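Local coordinates for core protein VP4 (Bluetongue virus, PDB 2JHP) that caps viral mRNA as a multifunctional enzyme of the inner capsid, with pockets for guanine and S-adenosyl-L-homocysteine, at residues D184-S189 and L261-V266; E291-M296 and S301-K306. All blocks are in the same frame, centred on the assembly; numbering follows the deposited sequence.

How the contacts relate
Both contacts belong to one Rossmann-like domain with the strand order 3-2-1-4-5-7-6 of methyltransferases, and their centres lie about 10 Å apart. Contact 1 joins the end of helix 178-186 to strand 260-264; contact 2 lays helix 280-295 against the next strand, 302-308. These two strands run parallel side by side, joined by probable hydrogen bonds from Leu304 N to Phe262 O and from Lys306 N to Trp264 O, both 2.8 Å. Contact 1 reaches two ligands, guanine at one end and S-adenosyl-L-homocysteine at the other, with 15.9 Å between GUN N2 and SAH O. Contact 2 stands back, the side chain of Ile305 about 12 Å from S-adenosyl-L-homocysteine.

Contact 1: residues D184-S189 and L261-V266; sequences DYIVYS and LFIWDV. With GUN (guanine), chain D; SAH (S-adenosyl-L-homocysteine), chain C.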
ATOM      1  N   ASP A 184     -20.520  -0.820  -5.394  1.00 17.31           N
ATOM      2  CA  ASP A 184     -19.060  -0.839  -5.273  1.00 17.03           C
ATOM      3  C   ASP A 184     -18.463   0.138  -4.272  1.00 13.26           C
ATOM      4  O   ASP A 184     -17.570  -0.240  -3.509  1.00 14.41           O
ATOM      5  CB  ASP A 184     -18.396  -0.601  -6.620  1.00 23.04           C
ATOM      6  CG  ASP A 184     -18.257  -1.851  -7.422  1.00 21.15           C
ATOM      7  OD1 ASP A 184     -18.472  -2.945  -6.863  1.00 23.46           O
ATOM      8  OD2 ASP A 184     -17.935  -1.733  -8.623  1.00 24.94           O
ATOM      9  N   TYR A 185     -18.922   1.397  -4.290  1.00 -8.24           N
ATOM     10  CA  TYR A 185     -18.403   2.385  -3.351  1.00 23.99           C
ATOM     11  C   TYR A 185     -19.164   2.492  -2.020  1.00 15.97           C
ATOM     12  O   TYR A 185     -18.625   2.998  -1.044  1.00 24.84           O
ATOM     13  CB  TYR A 185     -18.266   3.742  -4.025  1.00 16.17           C
ATOM     14  CG  TYR A 185     -19.566   4.416  -4.365  1.00 13.23           C
ATOM     15  CD1 TYR A 185     -20.313   5.073  -3.390  1.00  8.84           C
ATOM     16  CD2 TYR A 185     -20.036   4.433  -5.675  1.00 36.30           C
ATOM     17  CE1 TYR A 185     -21.507   5.701  -3.710  1.00 21.71           C
ATOM     18  CE2 TYR A 185     -21.217   5.061  -6.001  1.00 13.45           C
ATOM     19  CZ  TYR A 185     -21.948   5.697  -5.015  1.00 23.24           C
ATOM     20  OH  TYR A 185     -23.125   6.335  -5.337  1.00 24.95           O
ATOM     21  N   ILE A 186     -20.412   2.049  -1.972  1.00 38.01           N
ATOM     22  CA  ILE A 186     -21.164   2.176  -0.726  1.00 11.30           C
ATOM     23  C   ILE A 186     -20.988   0.963   0.192  1.00 45.86           C
ATOM     24  O   ILE A 186     -20.981   1.119   1.403  1.00 12.57           O
ATOM     25  CB  ILE A 186     -22.673   2.502  -0.966  1.00 14.92           C
ATOM     26  CG1 ILE A 186     -23.331   3.107   0.288  1.00 20.59           C
ATOM     27  CG2 ILE A 186     -23.434   1.264  -1.446  1.00 16.92           C
ATOM     28  CD1 ILE A 186     -22.862   4.509   0.673  1.00-12.56           C
ATOM     29  N   VAL A 187     -20.852  -0.234  -0.377  1.00 14.74           N
ATOM     30  CA  VAL A 187     -20.714  -1.456   0.430  1.00 10.55           C
ATOM     31  C   VAL A 187     -19.274  -1.620   0.920  1.00 16.14           C
ATOM     32  O   VAL A 187     -18.358  -1.812   0.121  1.00 20.80           O
ATOM     33  CB  VAL A 187     -21.150  -2.730  -0.344  1.00 10.82           C
ATOM     34  CG1 VAL A 187     -20.965  -3.996   0.519  1.00 19.13           C
ATOM     35  CG2 VAL A 187     -22.594  -2.618  -0.833  1.00  9.96           C
ATOM     36  N   TYR A 188     -19.080  -1.525   2.233  1.00  8.40           N
ATOM     37  CA  TYR A 188     -17.759  -1.780   2.851  1.00 -8.07           C
ATOM     38  C   TYR A 188     -17.809  -2.392   4.266  1.00  8.53           C
ATOM     39  O   TYR A 188     -17.206  -3.423   4.507  1.00 18.99           O
ATOM     40  CB  TYR A 188     -16.871  -0.524   2.841  1.00  9.62           C
ATOM     41  CG  TYR A 188     -15.612  -0.700   3.659  1.00  6.23           C
ATOM     42  CD1 TYR A 188     -14.591  -1.587   3.244  1.00-13.86           C
ATOM     43  CD2 TYR A 188     -15.432  -0.011   4.856  1.00-11.41           C
ATOM     44  CE1 TYR A 188     -13.446  -1.768   3.981  1.00 47.67           C
ATOM     45  CE2 TYR A 188     -14.270  -0.197   5.610  1.00 14.42           C
ATOM     46  CZ  TYR A 188     -13.291  -1.080   5.152  1.00  4.84           C
ATOM     47  OH  TYR A 188     -12.136  -1.269   5.875  1.00-10.74           O
ATOM     48  N   SER A 189     -18.505  -1.729   5.185  1.00 14.82           N
ATOM     49  CA  SER A 189     -18.532  -2.136   6.598  1.00 10.78           C
ATOM     50  C   SER A 189     -19.890  -2.597   7.095  1.00 11.94           C
ATOM     51  O   SER A 189     -19.985  -3.139   8.193  1.00 16.46           O
ATOM     52  CB  SER A 189     -17.977  -1.034   7.530  1.00 12.27           C
ATOM     53  OG  SER A 189     -18.849   0.080   7.626  1.00 15.81           O
ATOM     54  N   LEU A 261     -27.015  -0.639   6.556  1.00 14.62           N
ATOM     55  CA  LEU A 261     -27.053   0.396   5.514  1.00 10.46           C
ATOM     56  C   LEU A 261     -28.370   0.351   4.748  1.00 17.35           C
ATOM     57  O   LEU A 261     -28.844  -0.725   4.369  1.00 14.66           O
ATOM     58  CB  LEU A 261     -25.875   0.240   4.549  1.00  8.12           C
ATOM     59  CG  LEU A 261     -25.937   0.764   3.110  1.00 13.42           C
ATOM     60  CD1 LEU A 261     -25.928   2.280   3.052  1.00 11.78           C
ATOM     61  CD2 LEU A 261     -24.735   0.193   2.388  1.00 10.54           C
ATOM     62  N   PHE A 262     -28.938   1.533   4.521  1.00 20.37           N
ATOM     63  CA  PHE A 262     -30.219   1.699   3.858  1.00 11.36           C
ATOM     64  C   PHE A 262     -29.993   2.185   2.425  1.00 18.02           C
ATOM     65  O   PHE A 262     -29.413   3.251   2.209  1.00 17.47           O
ATOM     66  CB  PHE A 262     -31.051   2.708   4.660  1.00 12.67           C
ATOM     67  CG  PHE A 262     -32.446   2.944   4.128  1.00  9.22           C
ATOM     68  CD1 PHE A 262     -33.504   2.141   4.540  1.00 19.18           C
ATOM     69  CD2 PHE A 262     -32.706   3.997   3.256  1.00 14.89           C
ATOM     70  CE1 PHE A 262     -34.799   2.366   4.067  1.00 20.92           C
ATOM     71  CE2 PHE A 262     -34.000   4.234   2.782  1.00 18.79           C
ATOM     72  CZ  PHE A 262     -35.046   3.416   3.186  1.00  9.88           C
ATOM     73  N   ILE A 263     -30.440   1.387   1.454  1.00 21.33           N
ATOM     74  CA  ILE A 263     -30.287   1.701   0.025  1.00 11.07           C
ATOM     75  C   ILE A 263     -31.665   1.854  -0.644  1.00 15.96           C
ATOM     76  O   ILE A 263     -32.465   0.914  -0.639  1.00 11.34           O
ATOM     77  CB  ILE A 263     -29.453   0.627  -0.719  1.00 12.15           C
ATOM     78  CG1 ILE A 263     -28.060   0.496  -0.098  1.00 15.65           C
ATOM     79  CG2 ILE A 263     -29.342   0.975  -2.206  1.00 -9.81           C
ATOM     80  CD1 ILE A 263     -27.119  -0.453  -0.835  1.00 10.89           C
ATOM     81  N   TRP A 264     -31.922   3.041  -1.210  1.00 14.07           N
ATOM     82  CA  TRP A 264     -33.224   3.402  -1.818  1.00 15.94           C
ATOM     83  C   TRP A 264     -33.060   3.766  -3.288  1.00 18.10           C
ATOM     84  O   TRP A 264     -32.398   4.759  -3.622  1.00 24.94           O
ATOM     85  CB  TRP A 264     -33.867   4.567  -1.053  1.00 21.48           C
ATOM     86  CG  TRP A 264     -35.215   5.062  -1.571  1.00 26.34           C
ATOM     87  CD1 TRP A 264     -35.435   5.932  -2.607  1.00  7.10           C
ATOM     88  CD2 TRP A 264     -36.508   4.753  -1.030  1.00 15.29           C
ATOM     89  NE1 TRP A 264     -36.788   6.173  -2.753  1.00 17.98           N
ATOM     90  CE2 TRP A 264     -37.469   5.465  -1.795  1.00-12.06           C
ATOM     91  CE3 TRP A 264     -36.951   3.944   0.023  1.00 31.63           C
ATOM     92  CZ2 TRP A 264     -38.837   5.375  -1.544  1.00 54.76           C
ATOM     93  CZ3 TRP A 264     -38.309   3.862   0.275  1.00 57.32           C
ATOM     94  CH2 TRP A 264     -39.235   4.568  -0.507  1.00  1.35           C
ATOM     95  N   ASP A 265     -33.671   2.946  -4.150  1.00 23.12           N
ATOM     96  CA  ASP A 265     -33.618   3.123  -5.607  1.00 18.69           C
ATOM     97  C   ASP A 265     -35.010   3.061  -6.226  1.00 24.65           C
ATOM     98  O   ASP A 265     -35.181   2.653  -7.381  1.00 14.94           O
ATOM     99  CB  ASP A 265     -32.681   2.084  -6.255  1.00 17.52           C
ATOM    100  CG  ASP A 265     -32.208   2.504  -7.648  1.00 24.46           C
ATOM    101  OD1 ASP A 265     -32.028   3.720  -7.890  1.00 28.22           O
ATOM    102  OD2 ASP A 265     -32.016   1.619  -8.505  1.00 13.87           O
ATOM    103  N   VAL A 266     -35.998   3.495  -5.453  1.00 23.39           N
ATOM    104  CA  VAL A 266     -37.402   3.466  -5.862  1.00 24.97           C
ATOM    105  C   VAL A 266     -37.726   4.412  -7.039  1.00 29.97           C
ATOM    106  O   VAL A 266     -37.362   5.592  -7.030  1.00 31.64           O
ATOM    107  CB  VAL A 266     -38.317   3.741  -4.638  1.00 21.21           C
ATOM    108  CG1 VAL A 266     -39.778   3.859  -5.034  1.00 10.28           C
ATOM    109  CG2 VAL A 266     -38.128   2.652  -3.592  1.00 13.93           C
TER
HETATM  110  N9  GUN D1647     -11.298   1.239  -6.419  1.00 27.86           N
HETATM  111  C8  GUN D1647     -10.389   0.317  -6.085  1.00 88.23           C
HETATM  112  N7  GUN D1647     -10.967  -0.631  -5.346  1.00 42.40           N
HETATM  113  C5  GUN D1647     -12.251  -0.318  -5.210  1.00 30.15           C
HETATM  114  C6  GUN D1647     -13.307  -0.942  -4.553  1.00 41.97           C
HETATM  115  O6  GUN D1647     -13.131  -1.999  -3.944  1.00 30.11           O
HETATM  116  N1  GUN D1647     -14.576  -0.340  -4.606  1.00 19.21           N
HETATM  117  C2  GUN D1647     -14.717   0.875  -5.319  1.00 50.09           C
HETATM  118  N2  GUN D1647     -15.895   1.468  -5.378  1.00 30.84           N
HETATM  119  N3  GUN D1647     -13.675   1.451  -5.948  1.00 19.65           N
HETATM  120  C4  GUN D1647     -12.462   0.876  -5.901  1.00 42.87           C
HETATM  121  N   SAH C1646     -32.320  -1.247  -8.455  1.00 23.02           N
HETATM  122  CA  SAH C1646     -32.834  -1.686  -9.791  1.00 30.27           C
HETATM  123  CB  SAH C1646     -33.344  -0.514 -10.634  1.00  5.58           C
HETATM  124  CG  SAH C1646     -34.524   0.225 -10.009  1.00 23.71           C
HETATM  125  SD  SAH C1646     -36.041  -0.052 -10.946  1.00 38.74           S
HETATM  126  C   SAH C1646     -31.764  -2.472 -10.543  1.00 31.49           C
HETATM  127  O   SAH C1646     -30.567  -2.305 -10.305  1.00 32.51           O
HETATM  128  OXT SAH C1646     -32.079  -3.301 -11.397  1.00 49.20           O
HETATM  129  C5' SAH C1646     -37.104   0.715  -9.707  1.00 20.83           C
HETATM  130  C4' SAH C1646     -37.929  -0.360  -9.023  1.00 31.39           C
HETATM  131  O4' SAH C1646     -38.557   0.152  -7.876  1.00 26.03           O
HETATM  132  C3' SAH C1646     -39.044  -0.910  -9.895  1.00 27.59           C
HETATM  133  O3' SAH C1646     -38.659  -2.194 -10.313  1.00 22.62           O
HETATM  134  C2' SAH C1646     -40.270  -0.956  -8.997  1.00  5.55           C
HETATM  135  O2' SAH C1646     -40.829  -2.247  -8.959  1.00 49.50           O
HETATM  136  C1' SAH C1646     -39.702  -0.635  -7.633  1.00 29.06           C
HETATM  137  N9  SAH C1646     -40.580   0.093  -6.705  1.00 46.31           N
HETATM  138  C8  SAH C1646     -41.470   1.100  -6.972  1.00 24.84           C
HETATM  139  N7  SAH C1646     -42.027   1.490  -5.802  1.00 57.23           N
HETATM  140  C5  SAH C1646     -41.497   0.759  -4.798  1.00 42.35           C
HETATM  141  C6  SAH C1646     -41.703   0.744  -3.422  1.00 54.30           C
HETATM  142  N6  SAH C1646     -42.575   1.578  -2.865  1.00 26.20           N
HETATM  143  N1  SAH C1646     -40.994  -0.148  -2.635  1.00 19.24           N
HETATM  144  C2  SAH C1646     -40.090  -1.014  -3.208  1.00 11.89           C
HETATM  145  N3  SAH C1646     -39.890  -0.989  -4.575  1.00 44.99           N
HETATM  146  C4  SAH C1646     -40.582  -0.121  -5.354  1.00 22.67           C
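Leu261 meets Ile186 with both branches of its fork: CD1 and CD2 each lie 3.9 Å from Ile186 CG1. Its CG is swung away from the backbone N (chi1 155°), which carries the two methyls to the last turn of helix 178-186, where Ile186 also packs on Leu390 of helix 380-391. Two residues on, Ile263 points the same way from the strand, and its extended chain brings CD1 to 4.1 Å from Ile186 CG2, the two side chains passing in opposite directions. Trp264 follows, its ring taking Val266 CG2 over its centre. Beyond the strand end, Asp265 OD2 accepts a hydrogen bond of 2.9 Å from SAH N, and its OD1 is paired with Arg337, which would fix the rotation of the carboxylate. Val266 then rests CG1 over the adenine, 3.4 Å from SAH N7. On the helix side, Asp184 offers guanine one carbonyl: its O accepts from both GUN N2, at 3.0 Å, and GUN N1, at 3.2 Å, the N2 bond being the straighter (153° against 140° at the hydrogen). Arg214 and Asn141 bind guanine as well, while the Asp184 carboxylate forms a salt bridge with Lys383. The chemistry is thus divided: helix and strand meet through buried methyl and methylene groups, without a hydrogen bond between them, and the polar groups on the two outer sides are turned to guanine and to S-adenosyl-L-homocysteine.

Contact 2: residues E291-M296 and S301-K306; sequences EIAYEM and SSALIK
Ala293 and Ala303 meet methyl to methyl, CB to CB at 3.9 Å. With no longer side chain between them the helix comes close to the strand, Ala293 CA lying 6.7 Å from Ala303 CA. Ile305, two residues along on the same face of the strand, adds the second touch: its CD1 lies 4.3 Å from Ala293 CB. This side chain is folded rather than extended. Its CG1 sits beside the backbone N (chi1 -39°), and the second torsion (chi2 -69°) turns the terminal methyl of Ile305, CD1, back over the strand, 4.1 Å from Ala303 CB, so that Ala303 and Ile305 together form a low apolar surface under Ala293. Ile292 and Met296 point elsewhere, their chains stretched at chi2, and both reach Ile248 of helix 246-249. On the other face of the strand, Lys306 carries its NZ to a salt bridge with Glu335. Helix 280-295 is the connection of a beta-alpha-beta crossover between the adjacent parallel strands 260-264 and 302-308; Phe262 of the first strand touches Ala293 and Ile305, and Met340 of the antiparallel strand 335-341 packs on Ala303 and Ile305 from the other neighbour.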
ATOM      1  N   GLU A 291     -36.881  10.485   4.098  1.00 10.64           N
ATOM      2  CA  GLU A 291     -37.712  10.570   5.294  1.00 17.83           C
ATOM      3  C   GLU A 291     -37.753   9.249   6.061  1.00 25.19           C
ATOM      4  O   GLU A 291     -37.559   9.227   7.269  1.00 16.75           O
ATOM      5  CB  GLU A 291     -39.121  11.003   4.906  1.00  9.46           C
ATOM      6  CG  GLU A 291     -39.218  12.463   4.480  1.00 15.31           C
ATOM      7  CD  GLU A 291     -40.586  12.841   3.923  1.00  3.81           C
ATOM      8  OE1 GLU A 291     -41.526  12.003   3.979  1.00  7.30           O
ATOM      9  OE2 GLU A 291     -40.723  13.988   3.427  1.00 12.72           O
ATOM     10  N   ILE A 292     -37.989   8.148   5.349  1.00 16.80           N
ATOM     11  CA  ILE A 292     -37.930   6.810   5.944  1.00 17.10           C
ATOM     12  C   ILE A 292     -36.574   6.560   6.605  1.00 15.38           C
ATOM     13  O   ILE A 292     -36.504   6.044   7.724  1.00 24.75           O
ATOM     14  CB  ILE A 292     -38.281   5.715   4.907  1.00 11.02           C
ATOM     15  CG1 ILE A 292     -39.802   5.724   4.664  1.00 10.03           C
ATOM     16  CG2 ILE A 292     -37.814   4.340   5.384  1.00 25.34           C
ATOM     17  CD1 ILE A 292     -40.304   4.812   3.556  1.00 16.82           C
ATOM     18  N   ALA A 293     -35.508   6.963   5.915  1.00 17.54           N
ATOM     19  CA  ALA A 293     -34.149   6.810   6.429  1.00 14.52           C
ATOM     20  C   ALA A 293     -33.931   7.653   7.689  1.00 16.87           C
ATOM     21  O   ALA A 293     -33.398   7.156   8.682  1.00 20.08           O
ATOM     22  CB  ALA A 293     -33.104   7.147   5.339  1.00  9.75           C
ATOM     23  N   TYR A 294     -34.348   8.920   7.639  1.00 23.32           N
ATOM     24  CA  TYR A 294     -34.218   9.831   8.777  1.00 19.04           C
ATOM     25  C   TYR A 294     -34.956   9.290  10.013  1.00 21.76           C
ATOM     26  O   TYR A 294     -34.409   9.320  11.112  1.00 19.83           O
ATOM     27  CB  TYR A 294     -34.707  11.243   8.409  1.00 15.69           C
ATOM     28  CG  TYR A 294     -34.284  12.333   9.378  1.00 20.20           C
ATOM     29  CD1 TYR A 294     -33.016  12.922   9.291  1.00 10.18           C
ATOM     30  CD2 TYR A 294     -35.146  12.781  10.372  1.00 21.23           C
ATOM     31  CE1 TYR A 294     -32.611  13.915  10.171  1.00 38.69           C
ATOM     32  CE2 TYR A 294     -34.754  13.788  11.269  1.00 -8.02           C
ATOM     33  CZ  TYR A 294     -33.479  14.348  11.155  1.00 15.91           C
ATOM     34  OH  TYR A 294     -33.073  15.338  12.025  1.00 40.01           O
ATOM     35  N   GLU A 295     -36.176   8.778   9.821  1.00 17.27           N
ATOM     36  CA  GLU A 295     -36.969   8.188  10.906  1.00 18.00           C
ATOM     37  C   GLU A 295     -36.205   7.042  11.532  1.00 21.93           C
ATOM     38  O   GLU A 295     -36.266   6.819  12.742  1.00 22.27           O
ATOM     39  CB  GLU A 295     -38.300   7.637  10.390  1.00 14.47           C
ATOM     40  CG  GLU A 295     -39.263   8.648   9.799  1.00 74.44           C
ATOM     41  CD  GLU A 295     -40.462   7.976   9.151  1.00 16.60           C
ATOM     42  OE1 GLU A 295     -40.479   7.846   7.906  1.00 53.58           O
ATOM     43  OE2 GLU A 295     -41.384   7.561   9.891  1.00 60.69           O
ATOM     44  N   MET A 296     -35.485   6.322  10.681  1.00 10.27           N
ATOM     45  CA  MET A 296     -34.763   5.132  11.071  1.00 13.67           C
ATOM     46  C   MET A 296     -33.288   5.384  11.398  1.00 16.40           C
ATOM     47  O   MET A 296     -32.508   4.441  11.552  1.00 15.99           O
ATOM     48  CB  MET A 296     -34.901   4.082   9.983  1.00 11.45           C
ATOM     49  CG  MET A 296     -36.177   3.295  10.068  1.00  4.14           C
ATOM     50  SD  MET A 296     -36.247   2.130   8.714  1.00 23.29           S
ATOM     51  CE  MET A 296     -36.913   0.743   9.593  1.00  5.06           C
ATOM     52  N   SER A 301     -26.413   3.044  10.112  1.00 -8.49           N
ATOM     53  CA  SER A 301     -25.180   3.846  10.045  1.00 -8.47           C
ATOM     54  C   SER A 301     -25.193   4.885   8.902  1.00  7.54           C
ATOM     55  O   SER A 301     -24.599   5.963   9.018  1.00 12.96           O
ATOM     56  CB  SER A 301     -23.990   2.930   9.821  1.00  9.50           C
ATOM     57  OG  SER A 301     -24.027   2.438   8.492  1.00 22.27           O
ATOM     58  N   SER A 302     -25.847   4.535   7.797  1.00 13.45           N
ATOM     59  CA  SER A 302     -25.772   5.327   6.578  1.00 11.73           C
ATOM     60  C   SER A 302     -26.880   4.977   5.601  1.00 21.07           C
ATOM     61  O   SER A 302     -27.451   3.891   5.659  1.00 22.89           O
ATOM     62  CB  SER A 302     -24.408   5.138   5.899  1.00 16.19           C
ATOM     63  OG  SER A 302     -24.004   3.775   5.928  1.00 15.86           O
ATOM     64  N   ALA A 303     -27.177   5.906   4.702  1.00 26.26           N
ATOM     65  CA  ALA A 303     -28.177   5.680   3.673  1.00 19.24           C
ATOM     66  C   ALA A 303     -27.688   6.229   2.347  1.00 27.05           C
ATOM     67  O   ALA A 303     -26.992   7.250   2.302  1.00 20.14           O
ATOM     68  CB  ALA A 303     -29.497   6.324   4.061  1.00 18.12           C
ATOM     69  N   LEU A 304     -28.038   5.533   1.270  1.00 15.35           N
ATOM     70  CA  LEU A 304     -27.825   6.063  -0.075  1.00 21.17           C
ATOM     71  C   LEU A 304     -29.155   6.128  -0.831  1.00 13.52           C
ATOM     72  O   LEU A 304     -29.748   5.095  -1.150  1.00 17.83           O
ATOM     73  CB  LEU A 304     -26.794   5.228  -0.835  1.00 11.54           C
ATOM     74  CG  LEU A 304     -26.083   5.905  -2.011  1.00 22.07           C
ATOM     75  CD1 LEU A 304     -25.199   7.076  -1.573  1.00 19.19           C
ATOM     76  CD2 LEU A 304     -25.252   4.879  -2.734  1.00 17.70           C
ATOM     77  N   ILE A 305     -29.616   7.345  -1.103  1.00 17.15           N
ATOM     78  CA  ILE A 305     -30.916   7.554  -1.748  1.00 16.82           C
ATOM     79  C   ILE A 305     -30.810   8.017  -3.215  1.00 20.14           C
ATOM     80  O   ILE A 305     -29.961   8.842  -3.569  1.00 16.17           O
ATOM     81  CB  ILE A 305     -31.796   8.571  -0.946  1.00 17.02           C
ATOM     82  CG1 ILE A 305     -31.658   8.376   0.584  1.00 10.01           C
ATOM     83  CG2 ILE A 305     -33.259   8.526  -1.419  1.00 11.40           C
ATOM     84  CD1 ILE A 305     -32.253   7.083   1.159  1.00 15.73           C
ATOM     85  N   LYS A 306     -31.687   7.473  -4.054  1.00 22.45           N
ATOM     86  CA  LYS A 306     -31.851   7.926  -5.432  1.00 19.17           C
ATOM     87  C   LYS A 306     -32.171   9.419  -5.454  1.00 29.13           C
ATOM     88  O   LYS A 306     -32.980   9.896  -4.656  1.00 24.70           O
ATOM     89  CB  LYS A 306     -32.984   7.144  -6.089  1.00 14.73           C
ATOM     90  CG  LYS A 306     -32.954   7.110  -7.598  1.00 14.12           C
ATOM     91  CD  LYS A 306     -34.317   6.686  -8.148  1.00 37.30           C
ATOM     92  CE  LYS A 306     -34.186   5.799  -9.375  1.00 48.98           C
ATOM     93  NZ  LYS A 306     -33.142   6.299 -10.300  1.00 19.11           N
TER